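Local coordinates for EchA1_1 (Mycobacterium avium subsp. paratuberculosis, PDB 3R9T), which probably acts as an enoyl-CoA hydratase, adding water reversibly across the double bond of enoyl-CoA thioesters in fatty acid metabolism, at residues B[9-14]-B[20-25]; B[43-48]-B[102-107]; B[176-179]-B[185-188]. All coordinates share one frame; numbering follows the deposited sequence.

How the interactions relate
The three contacts sample one mixed sheet of the crotonase-like fold from edge to edge. Interaction 1 pairs its first two strands, and interaction 2 ties the helix that follows them to strand 104-108, farther into the same sheet. These two touch, their centres about 10 Å apart: Met20 and Ile22 of 20-25 pack on Ala44 of 43-48, with Ile22 CD1 3.6 Å from Ala44 CB. Interaction 3 sits at the other outermost strand, its centre about 24 Å from that of interaction 1 and about 22 Å from that of interaction 2, and touches neither. Benzoic acid marks the ligand pocket, about 13 Å from the Ile24 side chain in interaction 1.

Interaction 1 (B[9-14]-B[20-25]); sequences PGALAE and MVITIN
The side-chain amide of Asn25 reaches across to Pro9 while the branched end of Leu12 lies against it at a slant. Asn25 has CG anti to its own backbone N (chi1 -165°), which carries the amide toward the incoming chain; ND2 donates to Pro9 O at 3.0 Å, arriving in the plane of that carbonyl, with the acceptor tilted modestly from the amide plane. The backbone N of Asn25 adds a second bond, 2.7 Å to Gly10 O. Leu12 supplies the apolar neighbour: CG stands 3.9 Å from Asn25 ND2, and both methyls lie along the same side of the amide, CD1 nearer CG and OD1, CD2 nearer ND2.

Beyond this loop end the segments form the antiparallel beta hairpin of strands 11-16 and 19-24 at one border of the crotonase-like sheet. Leu12 with Thr23 and Glu14 with Val21 are the hydrogen-bonded pairs, each joined by two backbone bonds; Ala11 with Ile24 and Ala13 with Ile22 are non-hydrogen-bonded pairs. Over 11-14 and 20-24 the N-to-C directions differ by 163°.

On the face of Leu12, Glu14, Val21 and Thr23, the stems of Glu14 and Val21 lie side by side and point the same way, Glu14 CG 3.9 Å from Val21 CB. The carboxylate continues past this apolar contact to a salt bridge with Arg16, while Val21 also packs on Leu193 and Leu197 of helix 192-204. On this same face a water donates to Val21 O at 2.9 Å and hydrogen-bonds to Thr23 OG1 at 2.7 Å.

The other face carries Ala11, Ala13, Ile22 and Ile24. There the small Ala11 makes only a loose diagonal contact, its CB 4.5 Å from Ile22 CG2, and helix 35-50 covers this face, with Val41 against Ala11.

Interaction 2 (B[43-48]-B[102-107]); sequences DALEEA and KPTIAA
Lys102 stretches from the approach to strand 104-108 to the backbone of Ala48 on helix 35-50, and spans the gap between them. The CA atoms of Lys102 and Ala48 are 7.8 Å apart, the nearest such pair between the segments. From CB, which points toward the helix, the chain places CG anti to the carbonyl carbon (chi1 -38°) and then bends at chi2. CD is the first atom to come near the helix, 3.9 Å from Ala48 O. CE follows at 3.5 Å from the same oxygen, and a second bend, at chi4, brings NZ to 2.8 Å from Ala48 O. The ammonium nitrogen thus meets the carbonyl nearly end-on, with a C=O...N angle of 162°.

The tip has further partners: NZ also donates to Val54 O, in the connection to strand 56-61, and weakly to Gln49 O near the helix end. A smaller apolar touch accompanies this polar one. Leu45 CD2 comes within 4.3 Å of Thr104 CG2, and both side chains also pack on Tyr95. In the crotonase-like fold, the contact joins a helix lying over the sheet to strand 104-108, with Val57 of the intervening strand touching both Leu45 and Ala48.

Ala48 and Lys102 are buried, and the acceptors named for NZ are main-chain carbonyls. Several carbonyl dipoles converging on one amine, at the C-terminal end of a helix, would be expected to stabilise a positive charge there; the chemistry is consistent with a lysine that stays protonated while pinning a helix end beside the sheet.

Interaction 3 (B[176-179]-B[185-188]); sequences AARD and EVVE
Apolar packing between Arg178 and Val186 is the substance of this contact. The aliphatic stem of the arginine passes across the valine at about a right angle, with one methyl group, Val186 CG2, doing the touching: Arg178 CB is 3.7 Å from it, CG 4.1 Å and CD 4.2 Å. In Val186 that methyl stands anti to the carbonyl carbon; CB of Val186 is directed at the helix, CB of Arg178 at the strand. Arg178 CG approaches the backbone N of Glu185 at 4.2 Å, a loose approach with no hydrogen bond.

The ionic interaction belongs to the helix. Bends at chi2 and chi3 (60° at the latter) fold the arginine back, and NH2 donates to Asp179 OD1 at 2.9 Å, forming a salt bridge. The carboxylate oxygen lies at the guanidinium edge, close to its plane, and is met on its anti side.

Backbone hydrogen bonding fixes the strand itself: Glu185 and Val187 pair with Ala128, and Val187 also with Glu130. The contact joins helix 174-180 to 185-187, one of the two outermost strands of the crotonase-like sheet, at the surface. Glu185 turns the other way and makes a long, weak ion pair with Arg164 of the second subunit.

With no hydrogen bond or salt bridge across the segments, their attraction is probably mainly dispersive, while Asp179 would be expected to offset much of the arginine's charge within the helix.

Interaction 1 (B[9-14]-B[20-25])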
ATOM      1  N   PRO B   9     -15.748 -27.842 -22.484  1.00 51.79           N
ATOM      2  CA  PRO B   9     -15.493 -26.416 -22.544  1.00 49.63           C
ATOM      3  C   PRO B   9     -14.280 -26.025 -21.721  1.00 47.03           C
ATOM      4  O   PRO B   9     -13.869 -26.759 -20.822  1.00 46.75           O
ATOM      5  CB  PRO B   9     -16.766 -25.811 -21.958  1.00 49.47           C
ATOM      6  CG  PRO B   9     -17.306 -26.853 -21.087  1.00 50.48           C
ATOM      7  CD  PRO B   9     -16.939 -28.153 -21.678  1.00 51.80           C
ATOM      8  N   GLY B  10     -13.716 -24.872 -22.053  1.00 44.26           N
ATOM      9  CA  GLY B  10     -12.513 -24.381 -21.403  1.00 41.79           C
ATOM     10  C   GLY B  10     -12.703 -24.105 -19.928  1.00 39.46           C
ATOM     11  O   GLY B  10     -11.747 -24.186 -19.160  1.00 38.51           O
ATOM     12  N   ALA B  11     -13.928 -23.765 -19.536  1.00 37.41           N
ATOM     13  CA  ALA B  11     -14.261 -23.565 -18.134  1.00 36.11           C
ATOM     14  C   ALA B  11     -15.670 -24.062 -17.867  1.00 35.95           C
ATOM     15  O   ALA B  11     -16.553 -23.899 -18.705  1.00 36.35           O
ATOM     16  CB  ALA B  11     -14.140 -22.093 -17.767  1.00 34.92           C
ATOM     17  N   LEU B  12     -15.866 -24.667 -16.703  1.00 35.45           N
ATOM     18  CA  LEU B  12     -17.181 -25.115 -16.253  1.00 35.99           C
ATOM     19  C   LEU B  12     -17.727 -24.102 -15.257  1.00 35.13           C
ATOM     20  O   LEU B  12     -16.959 -23.390 -14.607  1.00 34.29           O
ATOM     21  CB  LEU B  12     -17.078 -26.489 -15.580  1.00 36.75           C
ATOM     22  CG  LEU B  12     -16.418 -27.612 -16.388  1.00 38.43           C
ATOM     23  CD1 LEU B  12     -16.119 -28.825 -15.504  1.00 39.58           C
ATOM     24  CD2 LEU B  12     -17.297 -28.001 -17.569  1.00 40.29           C
ATOM     25  N   ALA B  13     -19.048 -24.019 -15.159  1.00 35.17           N
ATOM     26  CA  ALA B  13     -19.688 -23.244 -14.106  1.00 35.27           C
ATOM     27  C   ALA B  13     -20.719 -24.133 -13.445  1.00 36.59           C
ATOM     28  O   ALA B  13     -21.453 -24.855 -14.127  1.00 36.48           O
ATOM     29  CB  ALA B  13     -20.334 -21.988 -14.658  1.00 35.40           C
ATOM     30  N   GLU B  14     -20.731 -24.106 -12.117  1.00 36.95           N
ATOM     31  CA  GLU B  14     -21.666 -24.888 -11.326  1.00 39.00           C
ATOM     32  C   GLU B  14     -22.095 -24.045 -10.127  1.00 39.01           C
ATOM     33  O   GLU B  14     -21.415 -23.084  -9.767  1.00 37.67           O
ATOM     34  CB  GLU B  14     -21.030 -26.228 -10.915  1.00 39.73           C
ATOM     35  CG  GLU B  14     -20.024 -26.199  -9.779  1.00 41.38           C
ATOM     36  CD  GLU B  14     -19.635 -27.599  -9.332  1.00 44.75           C
ATOM     37  OE1 GLU B  14     -19.237 -28.422 -10.186  1.00 46.95           O
ATOM     38  OE2 GLU B  14     -19.735 -27.882  -8.122  1.00 46.63           O
ATOM     39  N   MET B  20     -21.484 -19.310  -7.183  1.00 27.77           N
ATOM     40  CA  MET B  20     -21.133 -19.905  -8.448  1.00 27.51           C
ATOM     41  C   MET B  20     -19.688 -20.308  -8.373  1.00 26.19           C
ATOM     42  O   MET B  20     -18.826 -19.482  -8.056  1.00 25.70           O
ATOM     43  CB  MET B  20     -21.320 -18.928  -9.589  1.00 27.76           C
ATOM     44  CG  MET B  20     -20.893 -19.498 -10.913  1.00 30.08           C
ATOM     45  SD  MET B  20     -20.925 -18.283 -12.227  1.00 32.38           S
ATOM     46  CE  MET B  20     -22.679 -18.328 -12.641  1.00 33.58           C
ATOM     47  N   VAL B  21     -19.426 -21.568  -8.689  1.00 25.06           N
ATOM     48  CA  VAL B  21     -18.070 -22.071  -8.771  1.00 24.83           C
ATOM     49  C   VAL B  21     -17.690 -22.208 -10.244  1.00 24.74           C
ATOM     50  O   VAL B  21     -18.336 -22.948 -11.005  1.00 25.40           O
ATOM     51  CB  VAL B  21     -17.931 -23.429  -8.060  1.00 25.10           C
ATOM     52  CG1 VAL B  21     -16.526 -24.000  -8.229  1.00 25.12           C
ATOM     53  CG2 VAL B  21     -18.296 -23.299  -6.590  1.00 24.98           C
ATOM     54  N   ILE B  22     -16.642 -21.485 -10.630  1.00 23.76           N
ATOM     55  CA  ILE B  22     -16.101 -21.513 -11.987  1.00 23.11           C
ATOM     56  C   ILE B  22     -14.794 -22.297 -11.986  1.00 23.46           C
ATOM     57  O   ILE B  22     -13.863 -21.941 -11.262  1.00 22.06           O
ATOM     58  CB  ILE B  22     -15.796 -20.079 -12.488  1.00 22.22           C
ATOM     59  CG1 ILE B  22     -17.052 -19.222 -12.451  1.00 22.51           C
ATOM     60  CG2 ILE B  22     -15.219 -20.093 -13.906  1.00 23.43           C
ATOM     61  CD1 ILE B  22     -16.836 -17.771 -12.929  1.00 23.76           C
ATOM     62  N   THR B  23     -14.705 -23.345 -12.802  1.00 24.43           N
ATOM     63  CA  THR B  23     -13.532 -24.206 -12.798  1.00 25.38           C
ATOM     64  C   THR B  23     -12.850 -24.164 -14.163  1.00 26.31           C
ATOM     65  O   THR B  23     -13.473 -24.497 -15.182  1.00 27.01           O
ATOM     66  CB  THR B  23     -13.915 -25.662 -12.432  1.00 26.15           C
ATOM     67  OG1 THR B  23     -14.617 -25.699 -11.178  1.00 27.78           O
ATOM     68  CG2 THR B  23     -12.676 -26.537 -12.354  1.00 26.54           C
ATOM     69  N   ILE B  24     -11.585 -23.749 -14.192  1.00 26.02           N
ATOM     70  CA  ILE B  24     -10.825 -23.781 -15.432  1.00 26.43           C
ATOM     71  C   ILE B  24     -10.645 -25.266 -15.740  1.00 27.95           C
ATOM     72  O   ILE B  24     -10.278 -26.042 -14.856  1.00 28.06           O
ATOM     73  CB  ILE B  24      -9.468 -23.099 -15.297  1.00 25.80           C
ATOM     74  CG1 ILE B  24      -9.633 -21.619 -14.928  1.00 23.85           C
ATOM     75  CG2 ILE B  24      -8.694 -23.215 -16.599  1.00 26.03           C
ATOM     76  CD1 ILE B  24      -8.331 -20.967 -14.451  1.00 24.66           C
ATOM     77  N   ASN B  25     -10.909 -25.642 -16.989  1.00 29.17           N
ATOM     78  CA  ASN B  25     -11.076 -27.037 -17.372  1.00 30.85           C
ATOM     79  C   ASN B  25     -10.101 -27.476 -18.475  1.00 31.73           C
ATOM     80  O   ASN B  25     -10.509 -28.070 -19.479  1.00 32.89           O
ATOM     81  CB  ASN B  25     -12.535 -27.245 -17.809  1.00 31.43           C
ATOM     82  CG  ASN B  25     -12.932 -28.711 -17.886  1.00 33.99           C
ATOM     83  OD1 ASN B  25     -12.466 -29.534 -17.101  1.00 36.04           O
ATOM     84  ND2 ASN B  25     -13.808 -29.039 -18.835  1.00 36.03           N
TER
HETATM   85  O   HOH W   1     -17.230 -25.453 -11.839  1.00 20.97           O

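Interaction 2 (B[43-48]-B[102-107])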
ATOM      1  N   ASP B  43     -18.197 -15.578 -19.614  1.00 24.51           N
ATOM      2  CA  ASP B  43     -19.656 -15.730 -19.656  1.00 25.40           C
ATOM      3  C   ASP B  43     -20.248 -16.055 -18.268  1.00 25.43           C
ATOM      4  O   ASP B  43     -21.299 -15.529 -17.901  1.00 25.51           O
ATOM      5  CB  ASP B  43     -20.069 -16.795 -20.684  1.00 26.83           C
ATOM      6  CG  ASP B  43     -19.778 -16.383 -22.126  1.00 28.09           C
ATOM      7  OD1 ASP B  43     -19.430 -15.212 -22.394  1.00 29.76           O
ATOM      8  OD2 ASP B  43     -19.913 -17.260 -23.004  1.00 31.86           O
ATOM      9  N   ALA B  44     -19.563 -16.908 -17.506  1.00 25.44           N
ATOM     10  CA  ALA B  44     -20.010 -17.304 -16.159  1.00 25.90           C
ATOM     11  C   ALA B  44     -20.000 -16.110 -15.209  1.00 25.57           C
ATOM     12  O   ALA B  44     -20.935 -15.906 -14.433  1.00 26.50           O
ATOM     13  CB  ALA B  44     -19.132 -18.428 -15.611  1.00 25.94           C
ATOM     14  N   LEU B  45     -18.951 -15.300 -15.269  1.00 25.15           N
ATOM     15  CA  LEU B  45     -18.932 -14.064 -14.483  1.00 24.87           C
ATOM     16  C   LEU B  45     -20.088 -13.137 -14.842  1.00 25.29           C
ATOM     17  O   LEU B  45     -20.704 -12.533 -13.962  1.00 25.25           O
ATOM     18  CB  LEU B  45     -17.634 -13.299 -14.704  1.00 24.73           C
ATOM     19  CG  LEU B  45     -16.399 -13.643 -13.894  1.00 25.78           C
ATOM     20  CD1 LEU B  45     -15.304 -12.638 -14.273  1.00 25.80           C
ATOM     21  CD2 LEU B  45     -16.671 -13.606 -12.385  1.00 25.44           C
ATOM     22  N   GLU B  46     -20.373 -13.008 -16.133  1.00 25.57           N
ATOM     23  CA  GLU B  46     -21.462 -12.141 -16.584  1.00 26.66           C
ATOM     24  C   GLU B  46     -22.800 -12.668 -16.049  1.00 27.42           C
ATOM     25  O   GLU B  46     -23.654 -11.893 -15.610  1.00 28.13           O
ATOM     26  CB  GLU B  46     -21.428 -12.015 -18.128  1.00 27.68           C
ATOM     27  CG  GLU B  46     -22.662 -11.441 -18.815  1.00 31.19           C
ATOM     28  CD  GLU B  46     -22.566 -11.505 -20.347  1.00 35.41           C
ATOM     29  OE1 GLU B  46     -22.617 -10.437 -20.995  1.00 39.21           O
ATOM     30  OE2 GLU B  46     -22.430 -12.621 -20.903  1.00 38.39           O
ATOM     31  N   GLU B  47     -22.950 -13.989 -16.031  1.00 27.91           N
ATOM     32  CA  GLU B  47     -24.170 -14.638 -15.537  1.00 29.18           C
ATOM     33  C   GLU B  47     -24.285 -14.409 -14.041  1.00 28.53           C
ATOM     34  O   GLU B  47     -25.362 -14.110 -13.530  1.00 28.60           O
ATOM     35  CB  GLU B  47     -24.148 -16.145 -15.845  1.00 30.24           C
ATOM     36  CG  GLU B  47     -25.242 -17.000 -15.166  1.00 34.51           C
ATOM     37  CD  GLU B  47     -26.669 -16.552 -15.493  1.00 39.57           C
ATOM     38  OE1 GLU B  47     -27.380 -17.311 -16.184  1.00 43.61           O
ATOM     39  OE2 GLU B  47     -27.093 -15.455 -15.062  1.00 42.56           O
ATOM     40  N   ALA B  48     -23.156 -14.513 -13.352  1.00 27.38           N
ATOM     41  CA  ALA B  48     -23.127 -14.311 -11.908  1.00 27.40           C
ATOM     42  C   ALA B  48     -23.569 -12.887 -11.583  1.00 27.68           C
ATOM     43  O   ALA B  48     -24.332 -12.665 -10.637  1.00 28.61           O
ATOM     44  CB  ALA B  48     -21.713 -14.583 -11.360  1.00 26.15           C
ATOM     45  N   LYS B 102     -20.245  -8.587  -7.301  1.00 18.37           N
ATOM     46  CA  LYS B 102     -20.273  -9.676  -6.338  1.00 18.87           C
ATOM     47  C   LYS B 102     -18.863 -10.139  -6.002  1.00 17.76           C
ATOM     48  O   LYS B 102     -17.975 -10.093  -6.842  1.00 17.51           O
ATOM     49  CB  LYS B 102     -21.104 -10.812  -6.901  1.00 19.71           C
ATOM     50  CG  LYS B 102     -22.328 -10.286  -7.663  1.00 24.00           C
ATOM     51  CD  LYS B 102     -23.610 -10.889  -7.242  1.00 27.82           C
ATOM     52  CE  LYS B 102     -24.793 -10.326  -8.048  1.00 26.97           C
ATOM     53  NZ  LYS B 102     -25.652 -11.407  -8.551  1.00 28.59           N
ATOM     54  N   PRO B 103     -18.649 -10.574  -4.761  1.00 18.11           N
ATOM     55  CA  PRO B 103     -17.322 -11.000  -4.366  1.00 17.99           C
ATOM     56  C   PRO B 103     -16.788 -12.183  -5.168  1.00 17.59           C
ATOM     57  O   PRO B 103     -17.539 -13.130  -5.477  1.00 17.90           O
ATOM     58  CB  PRO B 103     -17.498 -11.385  -2.886  1.00 18.79           C
ATOM     59  CG  PRO B 103     -18.966 -11.703  -2.750  1.00 20.27           C
ATOM     60  CD  PRO B 103     -19.621 -10.724  -3.662  1.00 19.32           C
ATOM     61  N   THR B 104     -15.490 -12.097  -5.482  1.00 16.44           N
ATOM     62  CA  THR B 104     -14.743 -13.155  -6.153  1.00 16.65           C
ATOM     63  C   THR B 104     -13.618 -13.689  -5.277  1.00 17.14           C
ATOM     64  O   THR B 104     -12.888 -12.929  -4.667  1.00 16.40           O
ATOM     65  CB  THR B 104     -14.164 -12.679  -7.502  1.00 16.94           C
ATOM     66  OG1 THR B 104     -13.289 -11.560  -7.282  1.00 16.33           O
ATOM     67  CG2 THR B 104     -15.318 -12.268  -8.475  1.00 18.02           C
ATOM     68  N   ILE B 105     -13.506 -15.011  -5.215  1.00 16.85           N
ATOM     69  CA  ILE B 105     -12.527 -15.683  -4.404  1.00 16.99           C
ATOM     70  C   ILE B 105     -11.816 -16.668  -5.300  1.00 16.84           C
ATOM     71  O   ILE B 105     -12.451 -17.560  -5.871  1.00 18.64           O
ATOM     72  CB  ILE B 105     -13.210 -16.468  -3.271  1.00 17.48           C
ATOM     73  CG1 ILE B 105     -14.099 -15.551  -2.424  1.00 19.79           C
ATOM     74  CG2 ILE B 105     -12.146 -17.258  -2.447  1.00 18.00           C
ATOM     75  CD1 ILE B 105     -15.039 -16.332  -1.478  1.00 23.07           C
ATOM     76  N   ALA B 106     -10.507 -16.525  -5.415  1.00 16.43           N
ATOM     77  CA  ALA B 106      -9.680 -17.495  -6.102  1.00 16.89           C
ATOM     78  C   ALA B 106      -9.351 -18.654  -5.166  1.00 17.86           C
ATOM     79  O   ALA B 106      -8.829 -18.437  -4.083  1.00 18.81           O
ATOM     80  CB  ALA B 106      -8.405 -16.833  -6.549  1.00 16.79           C
ATOM     81  N   ALA B 107      -9.688 -19.872  -5.570  1.00 18.08           N
ATOM     82  CA  ALA B 107      -9.372 -21.040  -4.795  1.00 18.61           C
ATOM     83  C   ALA B 107      -8.239 -21.748  -5.515  1.00 19.21           C
ATOM     84  O   ALA B 107      -8.466 -22.506  -6.477  1.00 20.41           O
ATOM     85  CB  ALA B 107     -10.583 -21.917  -4.684  1.00 18.47           C
TER

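Interaction 3 (B[176-179]-B[185-188])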
ATOM      1  N   ALA B 176       4.562 -17.587   2.047  1.00 19.41           N
ATOM      2  CA  ALA B 176       5.155 -16.247   1.924  1.00 20.18           C
ATOM      3  C   ALA B 176       4.109 -15.268   1.367  1.00 19.22           C
ATOM      4  O   ALA B 176       4.030 -14.112   1.806  1.00 19.59           O
ATOM      5  CB  ALA B 176       6.403 -16.266   1.029  1.00 20.57           C
ATOM      6  N   ALA B 177       3.310 -15.737   0.413  1.00 19.49           N
ATOM      7  CA  ALA B 177       2.226 -14.913  -0.130  1.00 19.34           C
ATOM      8  C   ALA B 177       1.268 -14.513   0.969  1.00 19.66           C
ATOM      9  O   ALA B 177       0.853 -13.354   1.044  1.00 19.13           O
ATOM     10  CB  ALA B 177       1.490 -15.640  -1.236  1.00 19.47           C
ATOM     11  N   ARG B 178       0.934 -15.455   1.845  1.00 19.48           N
ATOM     12  CA  ARG B 178       0.039 -15.156   2.949  1.00 19.82           C
ATOM     13  C   ARG B 178       0.678 -14.194   3.942  1.00 20.17           C
ATOM     14  O   ARG B 178       0.012 -13.292   4.434  1.00 20.53           O
ATOM     15  CB  ARG B 178      -0.397 -16.437   3.663  1.00 20.27           C
ATOM     16  CG  ARG B 178      -1.572 -16.245   4.598  1.00 22.13           C
ATOM     17  CD  ARG B 178      -1.340 -16.879   5.937  1.00 25.27           C
ATOM     18  NE  ARG B 178      -0.172 -16.316   6.609  1.00 26.93           N
ATOM     19  CZ  ARG B 178      -0.184 -15.334   7.508  1.00 29.65           C
ATOM     20  NH1 ARG B 178      -1.316 -14.746   7.890  1.00 30.72           N
ATOM     21  NH2 ARG B 178       0.964 -14.936   8.034  1.00 29.94           N
ATOM     22  N   ASP B 179       1.962 -14.373   4.232  1.00 19.81           N
ATOM     23  CA  ASP B 179       2.651 -13.513   5.191  1.00 20.53           C
ATOM     24  C   ASP B 179       2.656 -12.057   4.764  1.00 21.22           C
ATOM     25  O   ASP B 179       2.616 -11.162   5.613  1.00 23.11           O
ATOM     26  CB  ASP B 179       4.112 -13.945   5.366  1.00 21.03           C
ATOM     27  CG  ASP B 179       4.259 -15.299   6.028  1.00 22.52           C
ATOM     28  OD1 ASP B 179       3.304 -15.796   6.651  1.00 23.80           O
ATOM     29  OD2 ASP B 179       5.365 -15.880   5.921  1.00 24.24           O
ATOM     30  N   GLU B 185      -5.446 -16.913   3.078  1.00 18.92           N
ATOM     31  CA  GLU B 185      -5.321 -18.097   3.895  1.00 20.92           C
ATOM     32  C   GLU B 185      -4.708 -19.275   3.138  1.00 20.22           C
ATOM     33  O   GLU B 185      -4.811 -19.381   1.918  1.00 18.54           O
ATOM     34  CB  GLU B 185      -6.684 -18.396   4.507  1.00 22.83           C
ATOM     35  CG  GLU B 185      -7.555 -19.249   3.738  1.00 26.84           C
ATOM     36  CD  GLU B 185      -8.720 -19.736   4.577  1.00 30.60           C
ATOM     37  OE1 GLU B 185      -9.758 -19.990   3.976  1.00 30.48           O
ATOM     38  OE2 GLU B 185      -8.622 -19.852   5.821  1.00 35.73           O
ATOM     39  N   VAL B 186      -4.009 -20.109   3.900  1.00 20.26           N
ATOM     40  CA  VAL B 186      -3.340 -21.286   3.404  1.00 20.93           C
ATOM     41  C   VAL B 186      -4.027 -22.451   4.065  1.00 22.16           C
ATOM     42  O   VAL B 186      -4.241 -22.428   5.287  1.00 22.85           O
ATOM     43  CB  VAL B 186      -1.839 -21.270   3.738  1.00 21.14           C
ATOM     44  CG1 VAL B 186      -1.160 -22.487   3.158  1.00 22.18           C
ATOM     45  CG2 VAL B 186      -1.181 -20.008   3.141  1.00 21.40           C
ATOM     46  N   VAL B 187      -4.374 -23.452   3.265  1.00 23.24           N
ATOM     47  CA  VAL B 187      -5.120 -24.584   3.767  1.00 25.21           C
ATOM     48  C   VAL B 187      -4.463 -25.904   3.418  1.00 26.57           C
ATOM     49  O   VAL B 187      -3.627 -25.999   2.520  1.00 25.91           O
ATOM     50  CB  VAL B 187      -6.570 -24.554   3.257  1.00 25.41           C
ATOM     51  CG1 VAL B 187      -7.237 -23.235   3.661  1.00 26.05           C
ATOM     52  CG2 VAL B 187      -6.626 -24.767   1.741  1.00 24.49           C
ATOM     53  N   GLU B 188      -4.853 -26.924   4.167  1.00 28.78           N
ATOM     54  CA  GLU B 188      -4.360 -28.258   3.917  1.00 30.74           C
ATOM     55  C   GLU B 188      -4.584 -28.719   2.492  1.00 30.04           C
ATOM     56  O   GLU B 188      -5.621 -28.445   1.885  1.00 30.26           O
ATOM     57  CB  GLU B 188      -5.016 -29.243   4.872  1.00 32.12           C
ATOM     58  CG  GLU B 188      -4.313 -29.359   6.190  1.00 36.18           C
ATOM     59  CD  GLU B 188      -4.582 -30.699   6.812  1.00 40.59           C
ATOM     60  OE1 GLU B 188      -3.613 -31.443   7.088  1.00 44.44           O
ATOM     61  OE2 GLU B 188      -5.775 -31.029   6.977  1.00 43.42           O
TER